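Local coordinates for putative type VI secretion protein (Escherichia coli, PDB 6SK0) that forms the trimeric VgrG spike of the type VI secretion system, onto which a phospholipase effector is loaded, probably for delivery into target cells, at residues A[491-503]-A[506-520]. Sequence-based numbering, arbitrary orientation.
Sequences GTRNVIRTPANNK and MEDKRGEEHIKLSTE
Arg493 and Glu507 form a salt bridge on one face of an antiparallel sheet. Arg493 NE donates to Glu507 OE1 at 2.8 Å. The carboxylate oxygen lies in the guanidinium plane, but the nitrogen meets it from above the carboxylate plane, and the two planes are 59° apart. Glu507 CG is anti to the backbone N (chi1 167°), and a bend at chi2 then brings the carboxylate back toward the neighbouring strand. Glu507 OE2 accepts from the backbone N of Lys509 and lies 2.7 Å from Thr492 OG1. The carboxylate thus links the arginine to the start of the turn from Lys509 to Glu512. Glu507 CB sits over the centre of the His514 ring, while Arg493 NH2 approaches the edge of that ring, with the guanidinium and ring planes steeply inclined.

Backbone bonds set the register. Asn494 and Met506 form a hydrogen-bonded pair, as do Lys503 and Ser518. Between the latter two, Lys503 CG rests 3.9 Å from Ser518 CB.

At the far end, Asn501 ND2 donates to Glu520 OE2 at 3.0 Å. The acceptor is nearly in the amide plane, while ND2 comes to the oxygen from above the carboxylate plane; the amide and carboxylate planes are 32° apart. Arg497 NH1 holds the other end of this amide through OD1, which limits its rotation. Lys524 forms a salt bridge with the same Glu520 oxygen.

Neighbouring subunits pack against this meander, with Asp508 meeting Pro499 of a neighbouring subunit, as fits a trimeric spike. The strands are consecutive: 493-497 runs through the type I turn from Thr498 to Asn501 into 503-507, its antiparallel partner, and 503-507 pairs with 514-519. Strand 525-529 continues the sheet beyond 514-519.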
# COMPACT_ATOMS: atom_id res chain seq x y z
N GLY A 491 47.48 9.33 19.29
CA GLY A 491 47.62 7.94 18.91
C GLY A 491 46.47 7.43 18.08
O GLY A 491 45.34 7.33 18.56
N THR A 492 46.75 7.12 16.82
CA THR A 492 45.81 6.56 15.85
C THR A 492 44.60 7.46 15.59
O THR A 492 43.62 7.00 15.01
CB THR A 492 45.32 5.16 16.26
OG1 THR A 492 44.48 5.26 17.41
CG2 THR A 492 46.50 4.26 16.57
N ARG A 493 44.66 8.73 15.97
CA ARG A 493 43.58 9.67 15.70
C ARG A 493 44.15 10.89 14.99
O ARG A 493 44.89 11.67 15.59
CB ARG A 493 42.86 10.08 16.98
CG ARG A 493 41.80 9.10 17.42
CD ARG A 493 40.66 9.78 18.15
NE ARG A 493 39.58 8.84 18.42
CZ ARG A 493 38.43 9.16 18.99
NH1 ARG A 493 38.20 10.41 19.37
NH2 ARG A 493 37.50 8.23 19.20
N ASN A 494 43.82 11.03 13.71
CA ASN A 494 44.16 12.21 12.93
C ASN A 494 42.93 13.10 12.89
O ASN A 494 41.87 12.68 12.43
CB ASN A 494 44.61 11.82 11.52
CG ASN A 494 45.83 10.95 11.53
OD1 ASN A 494 45.76 9.76 11.21
ND2 ASN A 494 46.97 11.52 11.88
N VAL A 495 43.08 14.33 13.38
CA VAL A 495 41.95 15.24 13.55
C VAL A 495 42.26 16.54 12.84
O VAL A 495 43.28 17.19 13.13
CB VAL A 495 41.64 15.50 15.03
CG1 VAL A 495 40.32 16.22 15.16
CG2 VAL A 495 41.60 14.19 15.80
N ILE A 496 41.39 16.93 11.92
CA ILE A 496 41.34 18.28 11.38
C ILE A 496 40.21 19.00 12.10
O ILE A 496 39.05 18.91 11.70
CB ILE A 496 41.13 18.28 9.87
CG1 ILE A 496 42.27 17.53 9.17
CG2 ILE A 496 41.01 19.70 9.34
CD1 ILE A 496 42.18 17.56 7.68
N ARG A 497 40.54 19.69 13.19
CA ARG A 497 39.54 20.34 14.02
C ARG A 497 39.69 21.85 13.91
O ARG A 497 40.80 22.38 14.04
CB ARG A 497 39.68 19.90 15.48
CG ARG A 497 38.43 20.10 16.30
CD ARG A 497 38.73 20.14 17.78
NE ARG A 497 39.20 21.46 18.21
CZ ARG A 497 38.40 22.44 18.64
NH1 ARG A 497 37.09 22.25 18.70
NH2 ARG A 497 38.92 23.60 19.00
N THR A 498 38.59 22.52 13.68
CA THR A 498 38.56 23.97 13.67
C THR A 498 38.17 24.49 15.04
O THR A 498 37.67 23.73 15.88
CB THR A 498 37.57 24.47 12.61
OG1 THR A 498 36.23 24.32 13.10
CG2 THR A 498 37.74 23.71 11.32
N PRO A 499 38.41 25.77 15.33
CA PRO A 499 38.00 26.31 16.63
C PRO A 499 36.51 26.20 16.90
O PRO A 499 36.10 26.11 18.06
CB PRO A 499 38.46 27.77 16.56
CG PRO A 499 39.59 27.75 15.62
CD PRO A 499 39.26 26.72 14.59
N ALA A 500 35.68 26.21 15.86
CA ALA A 500 34.25 26.03 16.02
C ALA A 500 33.84 24.58 16.16
O ALA A 500 32.64 24.29 16.16
CB ALA A 500 33.50 26.66 14.84
N ASN A 501 34.81 23.67 16.26
CA ASN A 501 34.59 22.23 16.38
C ASN A 501 33.99 21.61 15.13
O ASN A 501 33.32 20.58 15.20
CB ASN A 501 33.72 21.89 17.60
CG ASN A 501 34.06 20.54 18.19
OD1 ASN A 501 35.22 20.14 18.21
ND2 ASN A 501 33.05 19.83 18.68
N ASN A 502 34.19 22.22 13.96
CA ASN A 502 34.10 21.48 12.72
C ASN A 502 35.29 20.53 12.66
O ASN A 502 36.44 20.97 12.72
CB ASN A 502 34.12 22.40 11.51
CG ASN A 502 32.91 23.28 11.44
OD1 ASN A 502 33.01 24.43 11.03
ND2 ASN A 502 31.77 22.76 11.83
N LYS A 503 35.02 19.24 12.58
CA LYS A 503 36.11 18.29 12.63
C LYS A 503 35.97 17.27 11.51
O LYS A 503 34.87 16.89 11.11
CB LYS A 503 36.18 17.58 13.99
CG LYS A 503 34.90 16.89 14.39
CD LYS A 503 35.08 16.12 15.67
CE LYS A 503 35.59 17.02 16.78
NZ LYS A 503 35.80 16.25 18.04
N MET A 506 39.84 11.01 11.73
CA MET A 506 40.14 9.69 11.19
C MET A 506 40.77 8.87 12.30
O MET A 506 41.84 9.21 12.80
CB MET A 506 41.07 9.79 9.99
CG MET A 506 40.42 10.43 8.78
SD MET A 506 41.41 10.30 7.29
CE MET A 506 40.29 11.02 6.08
N GLU A 507 40.09 7.81 12.70
CA GLU A 507 40.56 6.91 13.74
C GLU A 507 41.29 5.74 13.09
O GLU A 507 40.70 5.01 12.29
CB GLU A 507 39.40 6.42 14.60
CG GLU A 507 39.74 5.26 15.50
CD GLU A 507 40.74 5.63 16.57
OE1 GLU A 507 40.35 6.24 17.58
OE2 GLU A 507 41.93 5.31 16.40
N ASP A 508 42.55 5.56 13.44
CA ASP A 508 43.41 4.57 12.80
C ASP A 508 43.49 3.25 13.54
O ASP A 508 44.10 2.32 13.03
CB ASP A 508 44.82 5.12 12.65
CG ASP A 508 44.95 6.07 11.52
OD1 ASP A 508 45.85 5.85 10.69
OD2 ASP A 508 44.14 7.02 11.44
N LYS A 509 42.90 3.14 14.73
CA LYS A 509 43.05 1.92 15.51
C LYS A 509 42.55 0.73 14.71
O LYS A 509 41.39 0.69 14.29
CB LYS A 509 42.30 2.04 16.83
CG LYS A 509 42.42 0.81 17.69
CD LYS A 509 41.28 0.71 18.67
CE LYS A 509 41.78 0.20 20.00
NZ LYS A 509 40.66 0.03 20.95
N ARG A 510 43.45 -0.21 14.46
CA ARG A 510 43.17 -1.31 13.55
C ARG A 510 41.97 -2.12 14.02
O ARG A 510 41.83 -2.40 15.22
CB ARG A 510 44.39 -2.22 13.41
CG ARG A 510 45.63 -1.50 12.93
CD ARG A 510 45.33 -0.63 11.73
NE ARG A 510 46.56 -0.24 11.04
CZ ARG A 510 47.29 0.83 11.35
NH1 ARG A 510 48.39 1.08 10.66
NH2 ARG A 510 46.93 1.63 12.33
N GLY A 511 41.10 -2.47 13.09
CA GLY A 511 39.88 -3.15 13.41
C GLY A 511 38.79 -2.27 13.99
O GLY A 511 37.67 -2.75 14.16
N GLU A 512 39.10 -1.02 14.31
CA GLU A 512 38.09 -0.07 14.78
C GLU A 512 38.25 1.28 14.10
O GLU A 512 38.08 2.32 14.74
CB GLU A 512 38.15 0.10 16.30
CG GLU A 512 38.00 -1.19 17.06
CD GLU A 512 38.04 -0.99 18.56
OE1 GLU A 512 37.90 -1.99 19.29
OE2 GLU A 512 38.20 0.16 19.00
N GLU A 513 38.59 1.27 12.82
CA GLU A 513 38.79 2.51 12.09
C GLU A 513 37.47 3.24 11.90
O GLU A 513 36.42 2.62 11.73
CB GLU A 513 39.44 2.23 10.74
CG GLU A 513 40.65 1.32 10.81
CD GLU A 513 40.28 -0.16 10.77
OE1 GLU A 513 39.10 -0.49 10.95
OE2 GLU A 513 41.18 -0.99 10.55
N HIS A 514 37.52 4.56 11.93
CA HIS A 514 36.34 5.33 11.59
C HIS A 514 36.75 6.69 11.08
O HIS A 514 37.86 7.17 11.32
CB HIS A 514 35.36 5.45 12.78
CG HIS A 514 35.86 6.30 13.90
ND1 HIS A 514 36.06 7.66 13.78
CD2 HIS A 514 36.14 5.99 15.19
CE1 HIS A 514 36.48 8.14 14.94
NE2 HIS A 514 36.53 7.15 15.81
N ILE A 515 35.82 7.30 10.36
CA ILE A 515 35.94 8.67 9.90
C ILE A 515 34.73 9.42 10.41
O ILE A 515 33.59 8.94 10.27
CB ILE A 515 36.03 8.75 8.37
CG1 ILE A 515 37.30 8.06 7.88
CG2 ILE A 515 35.98 10.19 7.91
CD1 ILE A 515 37.39 7.95 6.40
N LYS A 516 34.96 10.56 11.03
CA LYS A 516 33.88 11.40 11.53
C LYS A 516 34.02 12.78 10.90
O LYS A 516 35.05 13.43 11.03
CB LYS A 516 33.91 11.49 13.05
CG LYS A 516 32.85 12.39 13.61
CD LYS A 516 33.01 12.56 15.10
CE LYS A 516 31.74 12.17 15.82
NZ LYS A 516 31.75 12.66 17.22
N LEU A 517 32.98 13.19 10.20
CA LEU A 517 32.86 14.54 9.65
C LEU A 517 31.70 15.19 10.39
O LEU A 517 30.55 14.82 10.19
CB LEU A 517 32.61 14.49 8.15
CG LEU A 517 32.83 15.76 7.35
CD1 LEU A 517 34.24 16.29 7.56
CD2 LEU A 517 32.55 15.48 5.90
N SER A 518 32.01 16.15 11.25
CA SER A 518 31.02 16.62 12.20
C SER A 518 31.05 18.14 12.31
O SER A 518 32.13 18.73 12.42
CB SER A 518 31.23 15.99 13.57
OG SER A 518 30.40 16.59 14.54
N THR A 519 29.88 18.74 12.29
CA THR A 519 29.70 20.14 12.61
C THR A 519 28.78 20.25 13.82
O THR A 519 27.93 19.39 14.05
CB THR A 519 29.13 20.93 11.41
OG1 THR A 519 29.00 22.31 11.77
CG2 THR A 519 27.78 20.41 10.99
N GLU A 520 28.96 21.32 14.59
CA GLU A 520 28.13 21.54 15.76
C GLU A 520 26.75 22.08 15.43
O GLU A 520 25.90 22.12 16.31
CB GLU A 520 28.82 22.52 16.72
CG GLU A 520 29.95 21.91 17.50
CD GLU A 520 29.47 20.87 18.48
OE1 GLU A 520 28.51 21.14 19.22
OE2 GLU A 520 30.06 19.77 18.50